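Local coordinates for protein Bis(5'-nucleosyl)-tetraphosphatase [asymmetrical] (Caenorhabditis elegans, PDB 1KTG) that hydrolyses diadenosine tetraphosphate asymmetrically to AMP and ATP, as a metal-dependent Nudix enzyme, at residues Leu64-Asp69 against Trp88-Asn93. Numbering follows the deposited sequence.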
loop_
_atom_site.group_PDB
_atom_site.type_symbol
_atom_site.label_atom_id
_atom_site.label_comp_id
_atom_site.label_asym_id
_atom_site.label_seq_id
_atom_site.Cartn_x
_atom_site.Cartn_y
_atom_site.Cartn_z
ATOM N N LEU A 64 -3.243 -6.967 11.187
ATOM C CA LEU A 64 -1.945 -6.474 10.757
ATOM C C LEU A 64 -0.960 -6.225 11.894
ATOM O O LEU A 64 -1.350 -5.907 13.008
ATOM C CB LEU A 64 -2.131 -5.130 10.035
ATOM C CG LEU A 64 -2.937 -5.101 8.743
ATOM C CD1 LEU A 64 -3.054 -3.651 8.270
ATOM C CD2 LEU A 64 -2.288 -5.979 7.689
ATOM N N THR A 65 0.323 -6.380 11.581
ATOM C CA THR A 65 1.407 -5.924 12.441
ATOM C C THR A 65 2.054 -4.776 11.671
ATOM O O THR A 65 2.810 -5.001 10.718
ATOM C CB THR A 65 2.449 -7.026 12.710
ATOM O OG1 THR A 65 1.862 -8.080 13.483
ATOM C CG2 THR A 65 3.556 -6.503 13.616
ATOM N N ILE A 66 1.735 -3.547 12.056
ATOM C CA ILE A 66 2.241 -2.376 11.345
ATOM C C ILE A 66 3.582 -1.975 11.927
ATOM O O ILE A 66 3.718 -1.815 13.134
ATOM C CB ILE A 66 1.250 -1.203 11.443
ATOM C CG1 ILE A 66 -0.108 -1.619 10.886
ATOM C CG2 ILE A 66 1.789 -0.017 10.659
ATOM C CD1 ILE A 66 -1.182 -0.573 10.992
ATOM N N HIS A 67 4.577 -1.843 11.064
ATOM C CA HIS A 67 5.922 -1.472 11.488
ATOM C C HIS A 67 6.033 0.044 11.506
ATOM O O HIS A 67 6.297 0.659 10.481
ATOM C CB HIS A 67 6.943 -2.058 10.525
ATOM C CG HIS A 67 6.838 -3.542 10.371
ATOM N ND1 HIS A 67 6.821 -4.404 11.447
ATOM C CD2 HIS A 67 6.730 -4.316 9.267
ATOM C CE1 HIS A 67 6.711 -5.646 11.009
ATOM N NE2 HIS A 67 6.655 -5.618 9.689
ATOM N N GLU A 68 5.840 0.643 12.672
ATOM C CA GLU A 68 5.838 2.108 12.786
ATOM C C GLU A 68 7.157 2.763 12.416
ATOM O O GLU A 68 7.175 3.936 12.029
ATOM C CB GLU A 68 5.404 2.527 14.186
ATOM C CG GLU A 68 4.097 1.863 14.556
ATOM C CD GLU A 68 3.423 2.451 15.771
ATOM O OE1 GLU A 68 3.859 3.525 16.261
ATOM O OE2 GLU A 68 2.437 1.823 16.219
ATOM N N ASP A 69 8.252 2.008 12.514
ATOM C CA ASP A 69 9.572 2.529 12.166
ATOM C C ASP A 69 9.920 2.339 10.700
ATOM O O ASP A 69 11.082 2.515 10.322
ATOM C CB ASP A 69 10.654 1.832 12.986
ATOM N N TRP A 88 3.163 3.211 5.434
ATOM C CA TRP A 88 3.817 2.400 6.454
ATOM C C TRP A 88 3.819 0.942 5.976
ATOM O O TRP A 88 2.902 0.508 5.296
ATOM C CB TRP A 88 3.054 2.448 7.772
ATOM C CG TRP A 88 3.243 3.653 8.632
ATOM C CD1 TRP A 88 4.143 3.804 9.661
ATOM C CD2 TRP A 88 2.452 4.843 8.622
ATOM N NE1 TRP A 88 3.983 5.031 10.253
ATOM C CE2 TRP A 88 2.953 5.692 9.633
ATOM C CE3 TRP A 88 1.386 5.298 7.838
ATOM C CZ2 TRP A 88 2.411 6.952 9.888
ATOM C CZ3 TRP A 88 0.851 6.544 8.099
ATOM C CH2 TRP A 88 1.368 7.357 9.111
ATOM N N LEU A 89 4.861 0.193 6.334
ATOM C CA LEU A 89 4.945 -1.236 6.021
ATOM C C LEU A 89 4.114 -2.011 7.062
ATOM O O LEU A 89 4.149 -1.703 8.236
ATOM C CB LEU A 89 6.415 -1.680 6.034
ATOM C CG LEU A 89 6.720 -3.127 5.643
ATOM C CD1 LEU A 89 6.358 -3.403 4.185
ATOM C CD2 LEU A 89 8.174 -3.475 5.914
ATOM N N ALA A 90 3.356 -3.012 6.627
ATOM C CA ALA A 90 2.487 -3.752 7.531
ATOM C C ALA A 90 2.374 -5.213 7.123
ATOM O O ALA A 90 2.081 -5.520 5.965
ATOM C CB ALA A 90 1.116 -3.114 7.553
ATOM N N LYS A 91 2.584 -6.106 8.079
ATOM C CA LYS A 91 2.516 -7.530 7.814
ATOM C C LYS A 91 1.113 -8.071 8.028
ATOM O O LYS A 91 0.527 -7.866 9.082
ATOM C CB LYS A 91 3.454 -8.289 8.733
ATOM C CG LYS A 91 3.441 -9.791 8.524
ATOM C CD LYS A 91 4.514 -10.487 9.337
ATOM C CE LYS A 91 4.542 -11.977 9.056
ATOM N NZ LYS A 91 5.640 -12.640 9.814
ATOM N N LEU A 92 0.587 -8.756 7.019
ATOM C CA LEU A 92 -0.668 -9.488 7.160
ATOM C C LEU A 92 -0.296 -10.809 7.824
ATOM O O LEU A 92 0.271 -11.681 7.191
ATOM C CB LEU A 92 -1.321 -9.721 5.805
ATOM C CG LEU A 92 -2.699 -10.396 5.842
ATOM C CD1 LEU A 92 -3.733 -9.491 6.494
ATOM C CD2 LEU A 92 -3.124 -10.766 4.425
ATOM N N ASN A 93 -0.640 -10.946 9.094
ATOM C CA ASN A 93 -0.207 -12.080 9.898
ATOM C C ASN A 93 -0.767 -13.440 9.535
ATOM O O ASN A 93 -0.044 -14.442 9.546
ATOM C CB ASN A 93 -0.497 -11.764 11.349
ATOM C CG ASN A 93 0.357 -10.621 11.839
ATOM O OD1 ASN A 93 1.560 -10.612 11.593
ATOM N ND2 ASN A 93 -0.251 -9.647 12.489
HETATM O O HOH W 1 3.618 -9.930 13.514
HETATM O O HOH W 2 5.656 6.013 12.478
#
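Thr65 and Lys91 pair their backbones in both directions, at the open end of an antiparallel beta hairpin in the Nudix fold, where strand 64-78 borders strand 81-92. Thr65 N donates to Lys91 O at 2.9 Å, and Lys91 N returns an equally short bond to Thr65 O. The same Thr65 O lies over one face of the His67 imidazole, above its centre.

Further along, His67 N gives its hydrogen to Leu89 O, and beyond it the chain turns away at Glu68. Water takes over there: one molecule donates to Glu68 O and accepts from Trp88 NE1 at 3.0 Å, joining backbone to indole, although no direct bond links the two residues.

At the other end, just past the strand end, the Asn93 side chain reaches back to Thr65. Its ND2 donates to Thr65 OG1 over 2.8 Å, with the hydroxyl close to the amide plane. A second water binds that OG1 and donates to Asn93 OD1, closing a small polar ring where both residues are exposed. With OG1 anti to the carbonyl carbon (chi1 -66°), the Thr65 hydroxyl stands where the amide can reach it.

Apolar groups occupy the sheet face of Leu64, Ile66, Ala90 and Leu92, turned toward helix 45-57 and Ile59. Leu64 CD2 meets Leu92 CD1 at 4.0 Å, and Ile66 CG1 packs on the Ala90 methyl. On the other face, helix 122-137 covers His67 and Leu89. His67 NE2 is satisfied by the hydroxyl of Tyr11, while its ring carbon CD2 rests 3.7 Å from Leu89 CD2.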